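PDB 5KLE: carbohydrate binding module E1 from Uncultured bacterium, which binds beta-glucan chains such as cellopentaose and probably serves to bring an attached enzyme to cellulose. Local coordinates for residues A[8-12]-A[29-33]; A[19-25]-A[89-95]; A[49-55]-A[80-86]. All coordinates share one frame; numbering follows the deposited sequence.

Interaction 1: A[8-12]-A[29-33]; sequences CGSGN and DCIKY
C8 and C30 are joined by a disulfide, the one covalent link between the loop 8-12 and the start of the strand 30-35. Both CB atoms point into the gap between the two backbones, and the CA atoms lie 5.4 Å apart. In each half the sulfur stands anti to its own backbone nitrogen, which carries the two SG atoms out toward each other until they bond at 2.0 Å. The bridge is twisted by a chi3 of 83°, near the roughly 90° a disulfide prefers and consistent with little torsional strain.

N12 comes at the bridge from the loop side. With CG set between its backbone N and carbonyl carbon (chi1 63°), the amide folds back over the turn and OD1 accepts a hydrogen bond from G9 N at 3.0 Å; the bond is bent, 140° at the hydrogen. The same OD1 lies 4.0 Å from C30 SG, a van der Waals approach with no hydrogen bond. A backbone bond from N12 N to G9 O, 3.1 Å, closes the turn from the other direction, while ND2 reaches S7 O. An alanine here would leave G9 N without this acceptor and is likely to let the turn next to the disulfide move more freely.

Around the bridge, C30 packs on F13 and C8 on K82 of strand 77-86. Strand 30-35 itself runs between strands 15-16 and 77-86, so the disulfide fastens the N-terminal loop to an inner strand of the mixed sheet.

Interaction 2: A[19-25]-A[89-95]; sequences KGVEFSA and SFNVKFD. With BGC (beta-D-glucopyranose), chain B; BGC (beta-D-glucopyranose), chain C.
F23 and V92 mesh on the buried side of the antiparallel pairing between strands 23-25 and 90-96. V92 CG1 is the bump: it fits between the F23 ring, 3.6 Å from CZ and over one face, and A25 CB, 3.7 Å away. With CG tucked between its backbone N and carbonyl carbon (chi1 65°), the F23 side chain runs alongside V92, pointing the same way. In one of two F94 conformers the F23 ring edge meets the F94 face, a T-shaped pair with planes at 85°. A25 CB in turn fills the hollow over one face of the F90 ring. Backbone bonds such as F23 N to V92 O, 2.9 Å, keep this register.

Beyond the strand, G20 N reaches F94 O at 2.8 Å, and K19 NZ meets the syn lone pair of D95 OD1 in a salt bridge, 2.9 Å.

On the outer side the extended K93 chain passes E22 CG and brings NZ to O3 (2.9 Å) and O2 of the chain C glucose. E22 OE1, in one of its two conformers, accepts from O6 of the chain B glucose at 2.8 Å. Apolar groups thus fill the inner side, while two probably oppositely charged side chains hold neighbouring glucoses through hydroxyls without pairing together.

Interaction 3: A[49-55]-A[80-86]; sequences ASSYNIT and YIKIVSA
A classic beta bulge interrupts the antiparallel pairing of strands 50-54 and 77-86 in the mixed sheet: V84 and S85 both face S51. S51 N donates to S85 O at 3.1 Å, while S51 O accepts from V84 N, which lies tilted 31° from the carbonyl plane. The register shifts by one residue here, then becomes regular, with N53 and K82 exchanging two backbone bonds and T55 N reaching Y80 O.

On the face bearing Y52, I54, I81 and I83, the I83 side chain runs alongside Y52, pointing the same way, with CG1 3.8 Å from Y52 CE1. I81, in one of its two conformers, crosses Y52 at an angle, CG2 near CD1, and lies beside I54. This face packs against F90, V92 and F94 of strand 90-96, so it forms part of the interior between the two sheets. Within strand 50-54 the Y52 hydroxyl donates to S50 OG at 2.7 Å, which anchors the hydroxyl.

At the bulge the V84 side chain crosses that of N53, CG2 3.5 Å from ND2, while N53 OD1 takes the N-H of G60. Beside the bulge the hydroxyls of S51 and S85 are hydrogen-bonded, OG to OG 2.7 Å.

In the fold
Interactions 1 and 3 share the mixed sheet, in which strands 30-35 and 77-86 are neighbours: I31 N probably bonds to I81 O, and C8 O probably accepts a bond from T55 OG1. Interaction 2 belongs to the other, antiparallel sheet. Its inner face meets that of interaction 3, where F90 touches S50 and Y52 and A25 touches I83, and it meets interaction 1 through I31 against F94. Chemistry follows place. Interaction 1 is a small, buried covalent tie. Interactions 2 and 3 are each partly buried: interaction 3, nearest the chain centre, combines backbone pairing with an apolar inner face, whereas interaction 2 is apolar within but opens to the glycan with polar and charged groups.

Interaction 1: A[8-12]-A[29-33]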
loop_
_atom_site.group_PDB
_atom_site.type_symbol
_atom_site.label_atom_id
_atom_site.label_comp_id
_atom_site.label_asym_id
_atom_site.label_seq_id
_atom_site.Cartn_x
_atom_site.Cartn_y
_atom_site.Cartn_z
ATOM N N CYS A 8 2.160 10.639 5.534
ATOM C CA CYS A 8 2.880 9.381 5.402
ATOM C C CYS A 8 4.099 9.620 4.536
ATOM O O CYS A 8 3.983 10.158 3.424
ATOM C CB CYS A 8 1.945 8.334 4.764
ATOM S SG CYS A 8 2.732 6.765 4.271
ATOM N N GLY A 9 5.264 9.236 5.044
ATOM C CA GLY A 9 6.478 9.429 4.269
ATOM C C GLY A 9 7.683 8.875 4.983
ATOM O O GLY A 9 7.566 8.148 5.975
ATOM N N SER A 10 8.860 9.244 4.461
ATOM C CA SER A 10 10.082 8.624 4.970
ATOM C C SER A 10 10.368 8.937 6.432
ATOM O O SER A 10 11.229 8.269 7.015
ATOM C CB SER A 10 11.291 9.006 4.124
ATOM O OG SER A 10 11.581 10.422 4.240
ATOM N N GLY A 11 9.722 9.938 7.031
ATOM C CA GLY A 11 9.978 10.222 8.437
ATOM C C GLY A 11 8.995 9.589 9.431
ATOM O O GLY A 11 9.192 9.763 10.642
ATOM N N ASN A 12 7.949 8.874 8.973
ATOM C CA ASN A 12 6.967 8.374 9.929
ATOM C C ASN A 12 6.282 7.078 9.481
ATOM O O ASN A 12 5.166 6.785 9.953
ATOM C CB ASN A 12 5.960 9.498 10.298
ATOM C CG ASN A 12 5.137 9.970 9.115
ATOM O OD1 ASN A 12 5.123 9.343 8.059
ATOM N ND2 ASN A 12 4.393 11.060 9.321
ATOM N N ASP A 29 -2.205 2.957 8.574
ATOM C CA ASP A 29 -0.810 2.537 8.437
ATOM C C ASP A 29 -0.127 3.316 7.313
ATOM O O ASP A 29 -0.777 3.796 6.384
ATOM C CB ASP A 29 -0.737 1.037 8.087
ATOM C CG ASP A 29 -0.897 0.105 9.292
ATOM O OD1 ASP A 29 -0.765 0.538 10.464
ATOM O OD2 ASP A 29 -1.145 -1.096 9.027
ATOM N N CYS A 30 1.203 3.446 7.418
ATOM C CA CYS A 30 2.059 4.106 6.436
ATOM C C CYS A 30 3.190 3.134 6.112
ATOM O O CYS A 30 4.069 2.904 6.959
ATOM C CB CYS A 30 2.609 5.400 7.037
ATOM S SG CYS A 30 3.805 6.225 5.923
ATOM N N ILE A 31 3.135 2.529 4.918
ATOM C CA ILE A 31 3.974 1.387 4.557
ATOM C C ILE A 31 5.095 1.875 3.640
ATOM O O ILE A 31 4.823 2.496 2.595
ATOM C CB ILE A 31 3.154 0.330 3.792
ATOM C CG1 ILE A 31 1.816 0.043 4.475
ATOM C CG2 ILE A 31 4.019 -0.964 3.564
ATOM C CD1 ILE A 31 1.978 -0.476 5.784
ATOM N N LYS A 32 6.345 1.517 3.949
ATOM C CA LYS A 32 7.458 1.727 3.030
ATOM C C LYS A 32 7.567 0.497 2.130
ATOM O O LYS A 32 7.546 -0.638 2.621
ATOM C CB LYS A 32 8.765 1.875 3.809
ATOM C CG LYS A 32 9.996 2.114 2.924
ATOM C CD LYS A 32 11.295 2.140 3.745
ATOM C CE LYS A 32 12.501 2.389 2.866
ATOM N NZ LYS A 32 13.695 2.652 3.754
ATOM N N TYR A 33 7.710 0.723 0.822
ATOM C CA TYR A 33 7.944 -0.379 -0.115
ATOM C C TYR A 33 8.897 0.102 -1.196
ATOM O O TYR A 33 8.606 1.102 -1.869
ATOM C CB TYR A 33 6.633 -0.838 -0.777
ATOM C CG TYR A 33 6.829 -1.974 -1.755
ATOM C CD1 TYR A 33 7.281 -3.214 -1.315
ATOM C CD2 TYR A 33 6.603 -1.810 -3.134
ATOM C CE1 TYR A 33 7.502 -4.255 -2.213
ATOM C CE2 TYR A 33 6.811 -2.871 -4.054
ATOM C CZ TYR A 33 7.277 -4.085 -3.577
ATOM O OH TYR A 33 7.488 -5.169 -4.415
#

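Interaction 2: A[19-25]-A[89-95]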
loop_
_atom_site.group_PDB
_atom_site.type_symbol
_atom_site.label_atom_id
_atom_site.label_comp_id
_atom_site.label_asym_id
_atom_site.label_seq_id
_atom_site.Cartn_x
_atom_site.Cartn_y
_atom_site.Cartn_z
ATOM N N LYS A 19 8.735 -7.565 -0.969
ATOM C CA LYS A 19 8.127 -7.970 -2.240
ATOM C C LYS A 19 7.474 -9.337 -2.119
ATOM O O LYS A 19 8.144 -10.334 -1.801
ATOM C CB LYS A 19 9.204 -7.994 -3.341
ATOM C CG LYS A 19 8.699 -8.369 -4.719
ATOM C CD LYS A 19 9.878 -8.282 -5.688
ATOM C CE LYS A 19 9.485 -8.494 -7.160
ATOM N NZ LYS A 19 8.836 -9.811 -7.399
ATOM N N GLY A 20 6.167 -9.377 -2.365
ATOM C CA GLY A 20 5.427 -10.625 -2.412
ATOM C C GLY A 20 5.061 -11.244 -1.081
ATOM O O GLY A 20 4.484 -12.336 -1.101
ATOM N N VAL A 21 5.359 -10.589 0.058
ATOM C CA VAL A 21 5.209 -11.185 1.398
ATOM C C VAL A 21 4.015 -10.525 2.095
ATOM O O VAL A 21 4.040 -9.320 2.377
ATOM C CB VAL A 21 6.497 -11.022 2.229
ATOM C CG1 VAL A 21 6.297 -11.526 3.653
ATOM C CG2 VAL A 21 7.669 -11.751 1.552
ATOM N N GLU A 22 2.988 -11.320 2.412
ATOM C CA GLU A 22 1.789 -10.778 3.049
ATOM C C GLU A 22 2.072 -10.306 4.476
ATOM O O GLU A 22 2.918 -10.864 5.200
ATOM C CB GLU A 22 0.666 -11.815 3.085
ATOM C CG GLU A 22 -0.039 -12.040 1.762
ATOM C CD GLU A 22 -1.414 -12.683 1.940
ATOM O OE1 GLU A 22 -2.281 -12.446 1.088
ATOM O OE2 GLU A 22 -1.626 -13.406 2.941
ATOM N N PHE A 23 1.335 -9.278 4.890
ATOM C CA PHE A 23 1.437 -8.765 6.250
ATOM C C PHE A 23 0.070 -8.221 6.658
ATOM O O PHE A 23 -0.773 -7.925 5.816
ATOM C CB PHE A 23 2.569 -7.735 6.380
ATOM C CG PHE A 23 2.345 -6.481 5.576
ATOM C CD1 PHE A 23 2.677 -6.408 4.227
ATOM C CD2 PHE A 23 1.753 -5.374 6.182
ATOM C CE1 PHE A 23 2.461 -5.213 3.507
ATOM C CE2 PHE A 23 1.529 -4.202 5.484
ATOM C CZ PHE A 23 1.865 -4.117 4.150
ATOM N N SER A 24 -0.154 -8.127 7.959
ATOM C CA SER A 24 -1.414 -7.608 8.480
ATOM C C SER A 24 -1.403 -6.092 8.451
ATOM O O SER A 24 -0.440 -5.468 8.922
ATOM C CB SER A 24 -1.590 -8.057 9.930
ATOM O OG SER A 24 -2.862 -7.665 10.412
ATOM N N ALA A 25 -2.462 -5.499 7.887
ATOM C CA ALA A 25 -2.531 -4.060 7.642
ATOM C C ALA A 25 -3.821 -3.494 8.202
ATOM O O ALA A 25 -4.843 -4.202 8.279
ATOM C CB ALA A 25 -2.487 -3.789 6.145
ATOM N N SER A 89 -8.687 -5.123 10.189
ATOM C CA SER A 89 -7.370 -5.550 9.719
ATOM C C SER A 89 -7.495 -6.634 8.650
ATOM O O SER A 89 -8.428 -7.455 8.643
ATOM C CB SER A 89 -6.495 -6.039 10.883
ATOM O OG SER A 89 -7.007 -7.262 11.453
ATOM N N PHE A 90 -6.540 -6.635 7.726
ATOM C CA PHE A 90 -6.611 -7.550 6.593
ATOM C C PHE A 90 -5.193 -7.906 6.176
ATOM O O PHE A 90 -4.235 -7.220 6.549
ATOM C CB PHE A 90 -7.417 -6.928 5.417
ATOM C CG PHE A 90 -6.809 -5.641 4.857
ATOM C CD1 PHE A 90 -6.915 -4.410 5.529
ATOM C CD2 PHE A 90 -6.179 -5.656 3.647
ATOM C CE1 PHE A 90 -6.344 -3.233 4.973
ATOM C CE2 PHE A 90 -5.622 -4.499 3.094
ATOM C CZ PHE A 90 -5.684 -3.288 3.754
ATOM N N ASN A 91 -5.027 -8.999 5.419
ATOM C CA ASN A 91 -3.685 -9.385 4.963
ATOM C C ASN A 91 -3.484 -8.891 3.533
ATOM O O ASN A 91 -4.285 -9.202 2.642
ATOM C CB ASN A 91 -3.493 -10.901 4.996
ATOM C CG ASN A 91 -3.408 -11.446 6.393
ATOM O OD1 ASN A 91 -2.983 -10.756 7.332
ATOM N ND2 ASN A 91 -3.742 -12.725 6.535
ATOM N N VAL A 92 -2.387 -8.167 3.306
ATOM C CA VAL A 92 -2.125 -7.539 2.013
ATOM C C VAL A 92 -0.693 -7.845 1.613
ATOM O O VAL A 92 0.164 -8.061 2.475
ATOM C CB VAL A 92 -2.376 -6.015 2.090
ATOM C CG1 VAL A 92 -1.315 -5.341 2.948
ATOM C CG2 VAL A 92 -2.430 -5.403 0.690
ATOM N N LYS A 93 -0.427 -7.884 0.292
ATOM C CA LYS A 93 0.960 -7.900 -0.187
ATOM C C LYS A 93 1.170 -6.895 -1.303
ATOM O O LYS A 93 0.250 -6.576 -2.054
ATOM C CB LYS A 93 1.476 -9.277 -0.600
ATOM C CG LYS A 93 0.594 -10.011 -1.582
ATOM C CD LYS A 93 1.243 -11.374 -1.821
ATOM C CE LYS A 93 0.371 -12.329 -2.549
ATOM N NZ LYS A 93 1.099 -13.652 -2.710
ATOM N N PHE A 94 2.392 -6.359 -1.350
ATOM C CA PHE A 94 2.839 -5.479 -2.423
ATOM C C PHE A 94 3.848 -6.240 -3.279
ATOM O O PHE A 94 4.656 -7.014 -2.757
ATOM C CB PHE A 94 3.528 -4.221 -1.869
ATOM C CG PHE A 94 2.642 -3.338 -1.007
ATOM C CD1 PHE A 94 1.254 -3.501 -0.951
ATOM C CD2 PHE A 94 3.220 -2.336 -0.244
ATOM C CE1 PHE A 94 0.446 -2.665 -0.126
ATOM C CE2 PHE A 94 2.434 -1.493 0.560
ATOM C CZ PHE A 94 1.041 -1.660 0.620
ATOM N N ASP A 95 3.801 -6.022 -4.603
ATOM C CA ASP A 95 4.680 -6.708 -5.547
ATOM C C ASP A 95 4.896 -5.777 -6.740
ATOM O O ASP A 95 4.363 -4.658 -6.785
ATOM C CB ASP A 95 4.074 -8.076 -5.949
ATOM C CG ASP A 95 5.128 -9.159 -6.278
ATOM O OD1 ASP A 95 6.215 -8.853 -6.808
ATOM O OD2 ASP A 95 4.840 -10.362 -6.032
HETATM C C2 BGC B . -5.499 -17.440 -2.211
HETATM C C3 BGC B . -6.192 -17.150 -0.845
HETATM C C4 BGC B . -5.185 -16.839 0.185
HETATM C C5 BGC B . -4.164 -15.775 -0.265
HETATM C C6 BGC B . -3.163 -15.652 0.849
HETATM C C1 BGC B . -4.532 -16.322 -2.504
HETATM O O2 BGC B . -6.293 -17.591 -3.345
HETATM O O3 BGC B . -6.699 -18.353 -0.348
HETATM O O4 BGC B . -5.747 -16.486 1.427
HETATM O O5 BGC B . -3.614 -16.233 -1.470
HETATM O O6 BGC B . -1.950 -15.101 0.321
HETATM C C2 BGC C . -1.377 -14.656 -5.409
HETATM C C3 BGC C . -1.825 -15.578 -4.313
HETATM C C4 BGC C . -3.341 -15.751 -4.365
HETATM C C5 BGC C . -3.751 -16.210 -5.700
HETATM C C6 BGC C . -5.245 -16.150 -5.893
HETATM C C1 BGC C . -1.889 -15.172 -6.752
HETATM O O2 BGC C . 0.038 -14.561 -5.396
HETATM O O3 BGC C . -1.417 -15.026 -3.074
HETATM O O4 BGC C . -3.734 -16.713 -3.508
HETATM O O5 BGC C . -3.241 -15.381 -6.709
HETATM O O6 BGC C . -5.517 -16.239 -7.250
HETATM O O HOH W 1 7.076 -11.959 -5.611
HETATM O O HOH W 2 4.294 -7.070 0.729
HETATM O O HOH W 3 -4.719 -11.712 1.624
HETATM O O HOH W 4 -3.656 -14.619 4.453
HETATM O O HOH W 5 -5.133 -9.254 10.973
#

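Interaction 3: A[49-55]-A[80-86]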
loop_
_atom_site.group_PDB
_atom_site.type_symbol
_atom_site.label_atom_id
_atom_site.label_comp_id
_atom_site.label_asym_id
_atom_site.label_seq_id
_atom_site.Cartn_x
_atom_site.Cartn_y
_atom_site.Cartn_z
ATOM N N ALA A 49 -12.569 -4.448 1.724
ATOM C CA ALA A 49 -12.197 -3.386 0.798
ATOM C C ALA A 49 -11.220 -2.410 1.442
ATOM O O ALA A 49 -11.327 -2.091 2.633
ATOM C CB ALA A 49 -13.447 -2.612 0.395
ATOM N N SER A 50 -10.266 -1.918 0.647
ATOM C CA SER A 50 -9.275 -0.965 1.145
ATOM C C SER A 50 -8.959 0.112 0.110
ATOM O O SER A 50 -9.234 -0.042 -1.082
ATOM C CB SER A 50 -7.982 -1.701 1.580
ATOM O OG SER A 50 -7.405 -2.414 0.494
ATOM N N SER A 51 -8.381 1.226 0.573
ATOM C CA SER A 51 -7.939 2.284 -0.336
ATOM C C SER A 51 -6.629 2.889 0.156
ATOM O O SER A 51 -6.323 2.843 1.349
ATOM C CB SER A 51 -8.999 3.360 -0.544
ATOM O OG SER A 51 -9.176 4.152 0.613
ATOM N N TYR A 52 -5.873 3.482 -0.783
ATOM C CA TYR A 52 -4.497 3.912 -0.549
ATOM C C TYR A 52 -4.168 5.206 -1.284
ATOM O O TYR A 52 -4.707 5.494 -2.363
ATOM C CB TYR A 52 -3.489 2.874 -1.128
ATOM C CG TYR A 52 -3.779 1.443 -0.703
ATOM C CD1 TYR A 52 -3.093 0.852 0.377
ATOM C CD2 TYR A 52 -4.802 0.697 -1.326
ATOM C CE1 TYR A 52 -3.391 -0.443 0.795
ATOM C CE2 TYR A 52 -5.126 -0.612 -0.883
ATOM C CZ TYR A 52 -4.376 -1.177 0.155
ATOM O OH TYR A 52 -4.685 -2.460 0.617
ATOM N N ASN A 53 -3.246 5.961 -0.707
ATOM C CA ASN A 53 -2.594 7.098 -1.370
ATOM C C ASN A 53 -1.086 6.896 -1.311
ATOM O O ASN A 53 -0.544 6.615 -0.232
ATOM C CB ASN A 53 -2.871 8.433 -0.656
ATOM C CG ASN A 53 -4.314 8.898 -0.770
ATOM O OD1 ASN A 53 -5.032 8.514 -1.687
ATOM N ND2 ASN A 53 -4.733 9.785 0.154
ATOM N N ILE A 54 -0.398 7.090 -2.443
ATOM C CA ILE A 54 1.066 7.010 -2.485
ATOM C C ILE A 54 1.621 8.422 -2.376
ATOM O O ILE A 54 1.201 9.319 -3.129
ATOM C CB ILE A 54 1.548 6.350 -3.789
ATOM C CG1 ILE A 54 1.060 4.909 -3.839
ATOM C CG2 ILE A 54 3.075 6.448 -3.913
ATOM C CD1 ILE A 54 1.437 4.144 -5.105
ATOM N N THR A 55 2.559 8.641 -1.449
ATOM C CA THR A 55 3.083 10.001 -1.258
ATOM C C THR A 55 3.758 10.485 -2.536
ATOM O O THR A 55 4.591 9.788 -3.120
ATOM C CB THR A 55 4.051 10.023 -0.085
ATOM O OG1 THR A 55 3.327 9.530 1.054
ATOM C CG2 THR A 55 4.541 11.476 0.211
ATOM N N TYR A 80 6.052 5.420 -0.305
ATOM C CA TYR A 80 5.347 5.465 0.973
ATOM C C TYR A 80 3.849 5.427 0.699
ATOM O O TYR A 80 3.308 6.324 0.035
ATOM C CB TYR A 80 5.809 6.687 1.799
ATOM C CG TYR A 80 7.290 6.543 2.113
ATOM C CD1 TYR A 80 7.729 5.749 3.202
ATOM C CD2 TYR A 80 8.267 7.010 1.224
ATOM C CE1 TYR A 80 9.053 5.545 3.434
ATOM C CE2 TYR A 80 9.612 6.783 1.466
ATOM C CZ TYR A 80 10.001 6.070 2.566
ATOM O OH TYR A 80 11.352 5.886 2.758
ATOM N N ILE A 81 3.197 4.376 1.176
ATOM C CA ILE A 81 1.815 4.057 0.829
ATOM C C ILE A 81 0.964 4.129 2.099
ATOM O O ILE A 81 1.131 3.310 3.030
ATOM C CB ILE A 81 1.736 2.684 0.154
ATOM C CG1 ILE A 81 2.751 2.668 -1.010
ATOM C CG2 ILE A 81 0.311 2.405 -0.310
ATOM C CD1 ILE A 81 2.725 1.426 -1.880
ATOM N N LYS A 82 0.061 5.119 2.158
ATOM C CA LYS A 82 -0.870 5.262 3.282
ATOM C C LYS A 82 -2.127 4.437 3.022
ATOM O O LYS A 82 -2.726 4.524 1.932
ATOM C CB LYS A 82 -1.273 6.726 3.488
ATOM C CG LYS A 82 -2.227 6.865 4.688
ATOM C CD LYS A 82 -2.337 8.285 5.178
ATOM C CE LYS A 82 -3.219 8.316 6.444
ATOM N NZ LYS A 82 -3.596 9.707 6.740
ATOM N N ILE A 83 -2.555 3.675 4.033
ATOM C CA ILE A 83 -3.838 2.967 3.991
ATOM C C ILE A 83 -4.913 3.947 4.465
ATOM O O ILE A 83 -5.005 4.285 5.648
ATOM C CB ILE A 83 -3.823 1.667 4.802
ATOM C CG1 ILE A 83 -2.636 0.811 4.351
ATOM C CG2 ILE A 83 -5.141 0.899 4.570
ATOM C CD1 ILE A 83 -2.590 -0.573 4.953
ATOM N N VAL A 84 -5.709 4.429 3.520
ATOM C CA VAL A 84 -6.658 5.499 3.793
ATOM C C VAL A 84 -7.882 4.961 4.502
ATOM O O VAL A 84 -8.417 5.602 5.418
ATOM C CB VAL A 84 -7.019 6.207 2.472
ATOM C CG1 VAL A 84 -8.142 7.214 2.731
ATOM C CG2 VAL A 84 -5.780 6.932 1.921
ATOM N N SER A 85 -8.368 3.790 4.086
ATOM C CA SER A 85 -9.598 3.259 4.652
ATOM C C SER A 85 -9.543 1.743 4.567
ATOM O O SER A 85 -8.945 1.177 3.643
ATOM C CB SER A 85 -10.834 3.795 3.916
ATOM O OG SER A 85 -10.846 3.388 2.560
ATOM N N ALA A 86 -10.197 1.094 5.543
ATOM C CA ALA A 86 -10.416 -0.355 5.616
ATOM C C ALA A 86 -11.212 -0.608 6.891
ATOM O O ALA A 86 -10.860 -0.060 7.944
ATOM C CB ALA A 86 -9.075 -1.125 5.694
HETATM O O HOH W 6 -12.304 1.099 1.905
HETATM O O HOH W 7 6.257 7.781 -1.998
#